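Local coordinates for SnoaL-like domain-containing protein (Burkholderia thailandensis E264, PDB 3EC9) that is of unknown function but belongs to the SnoaL-like, NTF2-like proteins, whose curved sheet and helices enclose a pocket that binds small molecules in many relatives, at residues B[43-48]-B[53-58]; B[32-37]-B[60-65]; B[47-52]-B[132-137]; B[16-21]-B[81-86]. All blocks are in the same frame, centred on the assembly; numbering follows the deposited sequence.

How the contacts relate
Contacts 1 and 2 touch: the hairpin of contact 1 lies against helix 58-72, which contact 2 ties to the end of helix 30-34. Contact 3 starts from the same hairpin, takes its loop and reaches the C-terminal helix, while contact 4 sits on the other side of the chain's centre, with helix 14-26 on strand 73-86. Contact 1 alone is polar across its segments, as befits paired strands; the other three join helices to their neighbours by apolar side chains. Contact 3 is buried, whereas the others are only partly so. Contacts 1, 3 and 4 reach the second subunit and contact 2 does not. His21 ND1 probably bonds Met33 O, linking contacts 4 and 2.

Contact 1 (B[43-48]-B[53-58]); sequences WTEMAG and GTYRSA
The carbonyl oxygen of Trp43 is gripped twice from the neighbouring strand: it takes the N-H of Tyr55 (Tyr55 N to Trp43 O 2.8 Å), tilted from the carbonyl plane, and a CA-H contact from Thr54. This is the antiparallel beta hairpin of strands 41-45 and 53-55 at one edge of the NTF2-like sheet. Trp43 with Tyr55 and Glu45 with Gly53 are hydrogen-bonded pairs; Trp43 N returns the bond to Tyr55 O at 3.0 Å, and Glu45 N meets Gly53 O at 2.9 Å. Between them lies the non-hydrogen-bonded pair Thr44 and Thr54. Each threonine puts OG1 beside its own backbone N (chi1 near -60°), which aims the two hydroxyls at each other, Thr44 OG1 to Thr54 OG1 2.8 Å. Gly53 suits its place because its backbone angles would jam a side chain against the preceding carbonyl. On the sheet face of Trp43 and Glu45, Glu45 CG meets the Tyr55 ring at its edge, while Tyr55 OH bonds Cys51 O. The bent Glu45 chain turns its carboxylate back to the indole, where Trp43 NE1 reaches the anti side of Glu45 OE2 at 3.0 Å, 25° out of the carboxylate plane.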
loop_
_atom_site.group_PDB
_atom_site.type_symbol
_atom_site.label_atom_id
_atom_site.label_comp_id
_atom_site.label_asym_id
_atom_site.label_seq_id
_atom_site.Cartn_x
_atom_site.Cartn_y
_atom_site.Cartn_z
ATOM N N TRP B 43 -4.117 -9.181 -11.625
ATOM C CA TRP B 43 -4.287 -7.780 -11.256
ATOM C C TRP B 43 -5.293 -7.730 -10.099
ATOM O O TRP B 43 -6.488 -8.010 -10.263
ATOM C CB TRP B 43 -4.788 -7.021 -12.469
ATOM C CG TRP B 43 -5.079 -5.601 -12.263
ATOM C CD1 TRP B 43 -6.047 -5.049 -11.430
ATOM C CD2 TRP B 43 -4.457 -4.492 -12.920
ATOM N NE1 TRP B 43 -6.057 -3.694 -11.543
ATOM C CE2 TRP B 43 -5.108 -3.314 -12.459
ATOM C CE3 TRP B 43 -3.447 -4.375 -13.883
ATOM C CZ2 TRP B 43 -4.749 -2.024 -12.898
ATOM C CZ3 TRP B 43 -3.076 -3.061 -14.303
ATOM C CH2 TRP B 43 -3.738 -1.921 -13.807
ATOM N N THR B 44 -4.778 -7.413 -8.919
ATOM C CA THR B 44 -5.540 -7.405 -7.699
ATOM C C THR B 44 -5.885 -5.976 -7.178
ATOM O O THR B 44 -5.023 -5.176 -6.811
ATOM C CB THR B 44 -4.844 -8.180 -6.570
ATOM O OG1 THR B 44 -4.636 -9.525 -7.023
ATOM C CG2 THR B 44 -5.667 -8.124 -5.285
ATOM N N GLU B 45 -7.174 -5.681 -7.159
ATOM C CA GLU B 45 -7.724 -4.488 -6.523
ATOM C C GLU B 45 -7.969 -4.917 -5.052
ATOM O O GLU B 45 -8.382 -6.051 -4.777
ATOM C CB GLU B 45 -9.037 -4.074 -7.185
ATOM C CG GLU B 45 -8.865 -3.570 -8.612
ATOM C CD GLU B 45 -8.282 -2.211 -8.678
ATOM O OE1 GLU B 45 -8.921 -1.255 -8.222
ATOM O OE2 GLU B 45 -7.201 -2.065 -9.251
HETATM N N MSE B 46 -7.623 -4.024 -4.124
HETATM C CA MSE B 46 -7.665 -4.370 -2.712
HETATM C C MSE B 46 -9.048 -4.823 -2.219
HETATM O O MSE B 46 -10.051 -4.312 -2.657
HETATM C CB MSE B 46 -7.179 -3.181 -1.883
HETATM C CG MSE B 46 -6.927 -3.498 -0.483
HETATM SE SE MSE B 46 -6.109 -2.032 0.562
HETATM C CE MSE B 46 -4.367 -2.760 1.105
ATOM N N ALA B 47 -9.076 -5.732 -1.232
ATOM C CA ALA B 47 -10.290 -6.361 -0.769
ATOM C C ALA B 47 -11.326 -5.319 -0.378
ATOM O O ALA B 47 -12.521 -5.479 -0.702
ATOM C CB ALA B 47 -9.961 -7.288 0.399
ATOM N N GLY B 48 -10.916 -4.259 0.339
ATOM C CA GLY B 48 -11.863 -3.209 0.755
ATOM C C GLY B 48 -12.214 -2.155 -0.269
ATOM O O GLY B 48 -13.031 -1.276 0.020
ATOM N N GLY B 53 -10.939 -7.453 -6.139
ATOM C CA GLY B 53 -10.904 -8.730 -6.809
ATOM C C GLY B 53 -9.582 -8.954 -7.525
ATOM O O GLY B 53 -8.749 -8.038 -7.617
ATOM N N THR B 54 -9.375 -10.160 -8.056
ATOM C CA THR B 54 -8.206 -10.483 -8.902
ATOM C C THR B 54 -8.679 -10.783 -10.314
ATOM O O THR B 54 -9.528 -11.657 -10.514
ATOM C CB THR B 54 -7.329 -11.611 -8.360
ATOM O OG1 THR B 54 -6.818 -11.228 -7.100
ATOM C CG2 THR B 54 -6.180 -11.940 -9.296
ATOM N N TYR B 55 -8.158 -9.996 -11.253
ATOM C CA TYR B 55 -8.569 -10.012 -12.656
ATOM C C TYR B 55 -7.470 -10.588 -13.498
ATOM O O TYR B 55 -6.293 -10.320 -13.265
ATOM C CB TYR B 55 -8.929 -8.589 -13.093
ATOM C CG TYR B 55 -10.026 -8.035 -12.224
ATOM C CD1 TYR B 55 -11.333 -8.447 -12.380
ATOM C CD2 TYR B 55 -9.760 -7.172 -11.160
ATOM C CE1 TYR B 55 -12.310 -8.012 -11.543
ATOM C CE2 TYR B 55 -10.734 -6.702 -10.360
ATOM C CZ TYR B 55 -12.024 -7.126 -10.539
ATOM O OH TYR B 55 -13.026 -6.675 -9.704
ATOM N N ARG B 56 -7.860 -11.366 -14.502
ATOM C CA ARG B 56 -6.915 -12.298 -15.133
ATOM C C ARG B 56 -6.813 -12.103 -16.650
ATOM O O ARG B 56 -6.320 -12.987 -17.364
ATOM C CB ARG B 56 -7.266 -13.742 -14.754
ATOM C CG ARG B 56 -7.126 -13.997 -13.248
ATOM C CD ARG B 56 -7.117 -15.454 -12.917
ATOM N NE ARG B 56 -6.307 -15.679 -11.728
ATOM C CZ ARG B 56 -6.730 -15.528 -10.480
ATOM N NH1 ARG B 56 -7.993 -15.163 -10.220
ATOM N NH2 ARG B 56 -5.864 -15.747 -9.480
ATOM N N SER B 57 -7.243 -10.944 -17.144
ATOM C CA SER B 57 -7.022 -10.574 -18.538
ATOM C C SER B 57 -7.155 -9.084 -18.639
ATOM O O SER B 57 -7.800 -8.453 -17.780
ATOM C CB SER B 57 -8.064 -11.213 -19.501
ATOM O OG SER B 57 -9.396 -10.765 -19.240
ATOM N N ALA B 58 -6.557 -8.534 -19.686
ATOM C CA ALA B 58 -6.742 -7.118 -20.000
ATOM C C ALA B 58 -8.234 -6.752 -20.122
ATOM O O ALA B 58 -8.682 -5.747 -19.568
ATOM C CB ALA B 58 -5.983 -6.716 -21.284
#

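Contact 2 (B[32-37]-B[60-65]); sequences AMMADI and EIVRNV
Selenomethionine Met34 meets Val62 and Ile61 of helix 58-72 through apolar contacts, and these carry most of the exchange between 32-37 and 60-65. Met34 touches with two atoms of its chain: its CG lies 3.7 Å from Val62 CG2, and its SE stands 4.1 Å from Ile61 CG2. The bend at chi2 (-75°) helps bring the selenium equally close to Val62 CG2. A long, flexible side chain suits this task, since even the nearest CA atoms, of Met34 and Val62, are 8.4 Å apart. Ile37 adds a further, looser touch, Ile37 CG2 to Ile61 CD1 at 4.3 Å. In the NTF2-like alpha+beta fold, helix 58-72 lies beside the hairpin of strands 41-45 and 53-55, and Ile61 also packs on Ile41 and Trp43 of strand 41-45, so it faces the sheet and Met34 together. No hydrogen bond crosses between the two segments; backbone bonds shape each one. A type I turn from Met34 to Ile37, with Ile37 N to Met34 O at 3.1 Å, leads the chain from helix into strand and brings Ile37 round to the same side as Met34. In the helix, a wider pi-type turn spans 62-65, although Val65 N still reaches Ile61 O at 3.0 Å.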
loop_
_atom_site.group_PDB
_atom_site.type_symbol
_atom_site.label_atom_id
_atom_site.label_comp_id
_atom_site.label_asym_id
_atom_site.label_seq_id
_atom_site.Cartn_x
_atom_site.Cartn_y
_atom_site.Cartn_z
ATOM N N ALA B 32 -2.865 1.725 -24.967
ATOM C CA ALA B 32 -1.493 1.820 -24.423
ATOM C C ALA B 32 -1.417 1.329 -22.964
ATOM O O ALA B 32 -0.448 0.675 -22.585
ATOM C CB ALA B 32 -0.935 3.267 -24.538
HETATM N N MSE B 33 -2.419 1.641 -22.147
HETATM C CA MSE B 33 -2.442 1.132 -20.768
HETATM C C MSE B 33 -2.225 -0.361 -20.706
HETATM O O MSE B 33 -1.462 -0.843 -19.864
HETATM C CB MSE B 33 -3.781 1.387 -20.116
HETATM C CG MSE B 33 -3.955 2.776 -19.623
HETATM SE SE MSE B 33 -5.681 2.802 -18.759
HETATM C CE MSE B 33 -6.121 4.639 -19.115
HETATM N N MSE B 34 -2.925 -1.089 -21.580
HETATM C CA MSE B 34 -2.948 -2.545 -21.534
HETATM C C MSE B 34 -1.936 -3.240 -22.463
HETATM O O MSE B 34 -1.834 -4.466 -22.471
HETATM C CB MSE B 34 -4.375 -3.084 -21.847
HETATM C CG MSE B 34 -5.498 -2.592 -20.947
HETATM SE SE MSE B 34 -5.420 -3.483 -19.185
HETATM C CE MSE B 34 -4.521 -2.088 -18.304
ATOM N N ALA B 35 -1.135 -2.460 -23.171
ATOM C CA ALA B 35 -0.248 -2.972 -24.257
ATOM C C ALA B 35 0.745 -4.025 -23.751
ATOM O O ALA B 35 1.081 -4.974 -24.508
ATOM C CB ALA B 35 0.504 -1.851 -24.936
ATOM N N ASP B 36 1.247 -3.853 -22.509
ATOM C CA ASP B 36 2.283 -4.735 -21.980
ATOM C C ASP B 36 1.740 -5.731 -20.942
ATOM O O ASP B 36 2.516 -6.406 -20.258
ATOM C CB ASP B 36 3.449 -3.945 -21.391
ATOM C CG ASP B 36 4.121 -3.069 -22.423
ATOM O OD1 ASP B 36 4.483 -3.595 -23.524
ATOM O OD2 ASP B 36 4.273 -1.866 -22.145
ATOM N N ILE B 37 0.411 -5.831 -20.844
ATOM C CA ILE B 37 -0.210 -6.766 -19.922
ATOM C C ILE B 37 -0.032 -8.194 -20.434
ATOM O O ILE B 37 -0.411 -8.515 -21.571
ATOM C CB ILE B 37 -1.698 -6.416 -19.726
ATOM C CG1 ILE B 37 -1.836 -5.058 -19.046
ATOM C CG2 ILE B 37 -2.454 -7.434 -18.862
ATOM C CD1 ILE B 37 -1.427 -4.946 -17.532
ATOM N N GLU B 60 -10.849 -8.121 -18.671
ATOM C CA GLU B 60 -11.419 -8.069 -17.325
ATOM C C GLU B 60 -11.066 -6.777 -16.626
ATOM O O GLU B 60 -11.914 -6.121 -16.005
ATOM C CB GLU B 60 -10.925 -9.242 -16.480
ATOM C CG GLU B 60 -11.619 -10.557 -16.793
ATOM C CD GLU B 60 -10.989 -11.715 -16.037
ATOM O OE1 GLU B 60 -10.732 -11.576 -14.819
ATOM O OE2 GLU B 60 -10.758 -12.772 -16.675
ATOM N N ILE B 61 -9.795 -6.412 -16.722
ATOM C CA ILE B 61 -9.318 -5.219 -16.031
ATOM C C ILE B 61 -10.036 -3.994 -16.578
ATOM O O ILE B 61 -10.511 -3.136 -15.835
ATOM C CB ILE B 61 -7.792 -5.089 -16.184
ATOM C CG1 ILE B 61 -7.117 -6.271 -15.482
ATOM C CG2 ILE B 61 -7.305 -3.754 -15.574
ATOM C CD1 ILE B 61 -5.621 -6.570 -16.015
ATOM N N VAL B 62 -10.160 -3.909 -17.903
ATOM C CA VAL B 62 -10.801 -2.705 -18.481
ATOM C C VAL B 62 -12.263 -2.676 -18.068
ATOM O O VAL B 62 -12.765 -1.664 -17.600
ATOM C CB VAL B 62 -10.658 -2.702 -20.024
ATOM C CG1 VAL B 62 -11.539 -1.645 -20.640
ATOM C CG2 VAL B 62 -9.178 -2.557 -20.438
ATOM N N ARG B 63 -12.961 -3.787 -18.237
ATOM C CA ARG B 63 -14.403 -3.804 -17.927
ATOM C C ARG B 63 -14.713 -3.691 -16.440
ATOM O O ARG B 63 -15.579 -2.952 -16.051
ATOM C CB ARG B 63 -15.074 -5.064 -18.475
ATOM C CG ARG B 63 -15.336 -5.067 -19.993
ATOM C CD ARG B 63 -16.201 -6.263 -20.421
ATOM N NE ARG B 63 -15.540 -7.489 -20.039
ATOM C CZ ARG B 63 -15.759 -8.173 -18.919
ATOM N NH1 ARG B 63 -16.773 -7.885 -18.073
ATOM N NH2 ARG B 63 -14.958 -9.209 -18.671
ATOM N N ASN B 64 -14.040 -4.471 -15.608
ATOM C CA ASN B 64 -14.442 -4.594 -14.196
ATOM C C ASN B 64 -13.725 -3.634 -13.250
ATOM O O ASN B 64 -14.102 -3.502 -12.082
ATOM C CB ASN B 64 -14.271 -6.035 -13.711
ATOM C CG ASN B 64 -14.988 -7.077 -14.616
ATOM O OD1 ASN B 64 -16.067 -6.801 -15.188
ATOM N ND2 ASN B 64 -14.385 -8.285 -14.744
ATOM N N VAL B 65 -12.676 -2.975 -13.736
ATOM C CA VAL B 65 -11.972 -1.968 -12.940
ATOM C C VAL B 65 -12.151 -0.582 -13.566
ATOM O O VAL B 65 -12.886 0.231 -13.051
ATOM C CB VAL B 65 -10.484 -2.307 -12.726
ATOM C CG1 VAL B 65 -9.798 -1.260 -11.791
ATOM C CG2 VAL B 65 -10.315 -3.739 -12.184
#

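Contact 3 (B[47-52]-B[132-137]); sequences AGFPCA and LLVAQA
Val134 of the C-terminal helix divides its two methyl groups between the two neighbouring loop residues Phe49 and Pro50. Its CG1 lies 3.9 Å from Pro50 CD, close enough to touch the proline CG as well, while its CG2 comes to the edge of the Phe49 ring, near the ring plane, 4.2 Å from Phe49 CE1. The fork of a beta-branched residue suits this, because one side chain can serve a flat ring and a puckered one together. Val134 CG1 stands anti to the backbone N and CG2 beside it (chi1 177°), which spreads the methyls over the two partners. The loop side is prearranged: Pro50 CD sits over one face of the Phe49 ring, 3.3 Å above its plane and offset toward the rim. A type I turn from Phe49 to Ala52 holds the backbone of the pair, closed by Ala52 N to Phe49 O at 2.9 Å, and proline's restricted backbone suits the second position of such a turn. Further out, Phe49 packs on Leu69 of helix 58-72, Tyr76, Gln127 and Thr129, and Val134 packs on Trp73, Phe107 and Cys109. The second subunit reaches both segments: Gly48 N bonds Asp130 OD2 and Leu132 N bonds Thr131 OG1, both acceptors in the neighbouring chain. An acetate, probably from crystallisation, lies about 5 Å from the Phe49 side chain and may mark a pocket of the kind found in this family. The C-terminal helix thus packs against the hairpin loop at the end of the curved NTF2-like sheet.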
loop_
_atom_site.group_PDB
_atom_site.type_symbol
_atom_site.label_atom_id
_atom_site.label_comp_id
_atom_site.label_asym_id
_atom_site.label_seq_id
_atom_site.Cartn_x
_atom_site.Cartn_y
_atom_site.Cartn_z
ATOM N N ALA B 47 -9.076 -5.732 -1.232
ATOM C CA ALA B 47 -10.290 -6.361 -0.769
ATOM C C ALA B 47 -11.326 -5.319 -0.378
ATOM O O ALA B 47 -12.521 -5.479 -0.702
ATOM C CB ALA B 47 -9.961 -7.288 0.399
ATOM N N GLY B 48 -10.916 -4.259 0.339
ATOM C CA GLY B 48 -11.863 -3.209 0.755
ATOM C C GLY B 48 -12.214 -2.155 -0.269
ATOM O O GLY B 48 -13.031 -1.276 0.020
ATOM N N PHE B 49 -11.602 -2.236 -1.456
ATOM C CA PHE B 49 -11.816 -1.247 -2.537
ATOM C C PHE B 49 -13.089 -1.650 -3.314
ATOM O O PHE B 49 -13.350 -2.848 -3.452
ATOM C CB PHE B 49 -10.592 -1.200 -3.444
ATOM C CG PHE B 49 -10.587 -0.020 -4.386
ATOM C CD1 PHE B 49 -10.336 1.272 -3.917
ATOM C CD2 PHE B 49 -10.819 -0.205 -5.736
ATOM C CE1 PHE B 49 -10.339 2.323 -4.808
ATOM C CE2 PHE B 49 -10.836 0.835 -6.616
ATOM C CZ PHE B 49 -10.601 2.113 -6.156
ATOM N N PRO B 50 -13.888 -0.682 -3.840
ATOM C CA PRO B 50 -15.132 -1.109 -4.515
ATOM C C PRO B 50 -14.942 -2.093 -5.667
ATOM O O PRO B 50 -15.754 -3.004 -5.850
ATOM C CB PRO B 50 -15.734 0.200 -5.057
ATOM C CG PRO B 50 -14.804 1.314 -4.680
ATOM C CD PRO B 50 -13.784 0.781 -3.736
ATOM N N CYS B 51 -13.856 -1.905 -6.423
ATOM C CA CYS B 51 -13.475 -2.815 -7.504
ATOM C C CYS B 51 -12.700 -4.103 -7.073
ATOM O O CYS B 51 -12.086 -4.745 -7.943
ATOM C CB CYS B 51 -12.692 -2.040 -8.549
ATOM S SG CYS B 51 -13.707 -0.691 -9.208
ATOM N N ALA B 52 -12.694 -4.393 -5.768
ATOM C CA ALA B 52 -12.007 -5.519 -5.176
ATOM C C ALA B 52 -12.053 -6.758 -6.054
ATOM O O ALA B 52 -13.117 -7.148 -6.559
ATOM C CB ALA B 52 -12.594 -5.880 -3.808
ATOM N N LEU B 132 -10.987 2.847 3.689
ATOM C CA LEU B 132 -11.966 3.526 4.551
ATOM C C LEU B 132 -12.306 4.912 3.973
ATOM O O LEU B 132 -13.463 5.282 3.905
ATOM C CB LEU B 132 -11.461 3.658 5.986
ATOM C CG LEU B 132 -12.410 4.363 6.939
ATOM C CD1 LEU B 132 -13.706 3.528 7.095
ATOM C CD2 LEU B 132 -11.753 4.638 8.308
ATOM N N LEU B 133 -11.304 5.676 3.580
ATOM C CA LEU B 133 -11.591 7.013 2.996
ATOM C C LEU B 133 -12.384 6.936 1.709
ATOM O O LEU B 133 -13.236 7.782 1.464
ATOM C CB LEU B 133 -10.311 7.829 2.812
ATOM C CG LEU B 133 -9.815 8.601 4.051
ATOM C CD1 LEU B 133 -9.666 7.771 5.326
ATOM C CD2 LEU B 133 -8.518 9.399 3.761
ATOM N N VAL B 134 -12.100 5.953 0.853
ATOM C CA VAL B 134 -12.912 5.768 -0.345
ATOM C C VAL B 134 -14.370 5.405 0.022
ATOM O O VAL B 134 -15.353 5.981 -0.467
ATOM C CB VAL B 134 -12.285 4.679 -1.227
ATOM C CG1 VAL B 134 -13.205 4.442 -2.448
ATOM C CG2 VAL B 134 -10.838 5.045 -1.653
ATOM N N ALA B 135 -14.500 4.474 0.950
ATOM C CA ALA B 135 -15.800 4.061 1.471
ATOM C C ALA B 135 -16.609 5.231 2.090
ATOM O O ALA B 135 -17.837 5.295 1.942
ATOM C CB ALA B 135 -15.620 2.901 2.482
ATOM N N GLN B 136 -15.951 6.155 2.760
ATOM C CA GLN B 136 -16.631 7.312 3.363
ATOM C C GLN B 136 -17.342 8.144 2.287
ATOM O O GLN B 136 -18.409 8.725 2.519
ATOM C CB GLN B 136 -15.639 8.193 4.131
ATOM C CG GLN B 136 -15.171 7.663 5.461
ATOM C CD GLN B 136 -13.952 8.450 6.057
ATOM O OE1 GLN B 136 -13.356 9.334 5.422
ATOM N NE2 GLN B 136 -13.621 8.133 7.281
ATOM N N ALA B 137 -16.723 8.259 1.120
ATOM C CA ALA B 137 -17.286 9.019 0.008
ATOM C C ALA B 137 -18.558 8.336 -0.539
ATOM O O ALA B 137 -19.360 8.971 -1.201
ATOM C CB ALA B 137 -16.251 9.207 -1.099
#

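Contact 4 (B[16-21]-B[81-86]); sequences QIVADH and DALHDA
Leu83 and Val18 are brought together by their torsions: Leu83 holds CG anti to its own nitrogen (chi1 -167°), and chi2 near 60° spreads the two methyls over neighbouring residues of helix 14-26. Leu83 CD1 comes to 4.2 Å from Val18 CG1, and Leu83 CD2 to 4.0 Å from Ala19 CB. Val18 contributes the methyl that chi1 (169°) sets opposite its backbone N, and its chain crosses that of Leu83 obliquely. A small residue suits position 19, since its CB is all that is needed to meet the leucine at this spacing, the nearest CA atoms, of Ala19 and Leu83, being 8.0 Å apart. This is helix-on-sheet packing of the NTF2-like fold: helix 14-26 lies on the face of strand 73-86 that bears Leu83, with Tyr15 and Tyr22 of the helix and Val90 of the next strand also touching Leu83. Next along the strand, His84 packs on Val93 of its own chain and on Thr89 of the second subunit. A classic beta bulge, with Asp81 and Ala82 both facing Val93, interrupts the strand just before Leu83, and in the conformer given Asp81 forms salt bridges with Arg95 and Arg110. Between the two segments themselves no hydrogen bond forms; 97 Å² of buried surface and three aliphatic side chains do the work, which implies a non-directional attachment resting on dispersion and the exclusion of water.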
loop_
_atom_site.group_PDB
_atom_site.type_symbol
_atom_site.label_atom_id
_atom_site.label_comp_id
_atom_site.label_asym_id
_atom_site.label_seq_id
_atom_site.Cartn_x
_atom_site.Cartn_y
_atom_site.Cartn_z
ATOM N N GLN B 16 10.516 1.288 -16.690
ATOM C CA GLN B 16 10.050 2.034 -17.875
ATOM C C GLN B 16 8.700 1.547 -18.365
ATOM O O GLN B 16 7.805 2.345 -18.713
ATOM C CB GLN B 16 11.100 1.923 -18.970
ATOM C CG GLN B 16 12.368 2.707 -18.676
ATOM C CD GLN B 16 13.403 2.522 -19.748
ATOM O OE1 GLN B 16 13.851 1.415 -19.956
ATOM N NE2 GLN B 16 13.726 3.583 -20.500
ATOM N N ILE B 17 8.529 0.229 -18.386
ATOM C CA ILE B 17 7.270 -0.381 -18.788
ATOM C C ILE B 17 6.116 0.102 -17.883
ATOM O O ILE B 17 5.024 0.431 -18.331
ATOM C CB ILE B 17 7.377 -1.928 -18.769
ATOM C CG1 ILE B 17 8.344 -2.347 -19.887
ATOM C CG2 ILE B 17 5.986 -2.654 -18.945
ATOM C CD1 ILE B 17 8.761 -3.835 -19.903
ATOM N N VAL B 18 6.361 0.119 -16.572
ATOM C CA VAL B 18 5.341 0.578 -15.630
ATOM C C VAL B 18 5.134 2.080 -15.747
ATOM O O VAL B 18 4.007 2.548 -15.774
ATOM C CB VAL B 18 5.715 0.164 -14.186
ATOM C CG1 VAL B 18 4.808 0.859 -13.126
ATOM C CG2 VAL B 18 5.646 -1.357 -14.065
ATOM N N ALA B 19 6.221 2.857 -15.880
ATOM C CA ALA B 19 6.081 4.281 -16.178
ATOM C C ALA B 19 5.227 4.528 -17.428
ATOM O O ALA B 19 4.385 5.448 -17.437
ATOM C CB ALA B 19 7.464 4.943 -16.335
ATOM N N ASP B 20 5.461 3.747 -18.485
ATOM C CA ASP B 20 4.630 3.871 -19.712
ATOM C C ASP B 20 3.141 3.632 -19.425
ATOM O O ASP B 20 2.255 4.334 -19.933
ATOM C CB ASP B 20 5.053 2.858 -20.749
ATOM C CG ASP B 20 6.357 3.201 -21.419
ATOM O OD1 ASP B 20 6.833 4.353 -21.345
ATOM O OD2 ASP B 20 6.888 2.291 -22.078
ATOM N N HIS B 21 2.864 2.599 -18.619
ATOM C CA HIS B 21 1.488 2.348 -18.172
ATOM C C HIS B 21 0.874 3.578 -17.495
ATOM O O HIS B 21 -0.225 3.990 -17.819
ATOM C CB HIS B 21 1.342 1.134 -17.229
ATOM C CG HIS B 21 -0.005 1.058 -16.629
ATOM N ND1 HIS B 21 -1.072 0.479 -17.279
ATOM C CD2 HIS B 21 -0.504 1.597 -15.490
ATOM C CE1 HIS B 21 -2.164 0.655 -16.557
ATOM N NE2 HIS B 21 -1.845 1.313 -15.462
ATOM N N ASP B 81 3.405 10.082 -7.377
ATOM C CA ASP B 81 4.325 10.868 -6.572
ATOM C C ASP B 81 5.747 10.279 -6.575
ATOM O O ASP B 81 6.728 11.020 -6.579
ATOM C CB ASP B 81 3.803 11.006 -5.130
ATOM C CG ASP B 81 2.568 11.922 -5.012
ATOM O OD1 ASP B 81 2.416 12.891 -5.790
ATOM O OD2 ASP B 81 1.741 11.664 -4.114
ATOM N N ALA B 82 5.843 8.955 -6.576
ATOM C CA ALA B 82 7.132 8.227 -6.509
ATOM C C ALA B 82 7.050 6.965 -7.276
ATOM O O ALA B 82 5.992 6.406 -7.411
ATOM C CB ALA B 82 7.587 7.950 -5.094
ATOM N N LEU B 83 8.185 6.521 -7.803
ATOM C CA LEU B 83 8.228 5.255 -8.515
ATOM C C LEU B 83 9.545 4.586 -8.151
ATOM O O LEU B 83 10.620 5.103 -8.440
ATOM C CB LEU B 83 8.081 5.438 -10.019
ATOM C CG LEU B 83 7.812 4.165 -10.835
ATOM C CD1 LEU B 83 6.485 3.522 -10.414
ATOM C CD2 LEU B 83 7.837 4.500 -12.340
ATOM N N HIS B 84 9.449 3.443 -7.470
ATOM C CA HIS B 84 10.609 2.813 -6.879
ATOM C C HIS B 84 10.988 1.598 -7.690
ATOM O O HIS B 84 10.172 0.706 -7.910
ATOM C CB HIS B 84 10.354 2.413 -5.427
ATOM C CG HIS B 84 9.895 3.540 -4.553
ATOM N ND1 HIS B 84 10.663 4.665 -4.312
ATOM C CD2 HIS B 84 8.693 3.766 -3.979
ATOM C CE1 HIS B 84 9.957 5.499 -3.554
ATOM N NE2 HIS B 84 8.765 4.969 -3.328
ATOM N N ASP B 85 12.238 1.579 -8.139
ATOM C CA ASP B 85 12.758 0.541 -9.022
ATOM C C ASP B 85 13.396 -0.553 -8.174
ATOM O O ASP B 85 14.511 -0.385 -7.707
ATOM C CB ASP B 85 13.801 1.198 -9.972
ATOM C CG ASP B 85 14.271 0.274 -11.077
ATOM O OD1 ASP B 85 14.012 -0.928 -11.013
ATOM O OD2 ASP B 85 14.945 0.760 -12.036
ATOM N N ALA B 86 12.715 -1.703 -8.025
ATOM C CA ALA B 86 13.274 -2.882 -7.336
ATOM C C ALA B 86 13.523 -4.004 -8.370
ATOM O O ALA B 86 13.347 -5.207 -8.112
ATOM C CB ALA B 86 12.302 -3.345 -6.209
#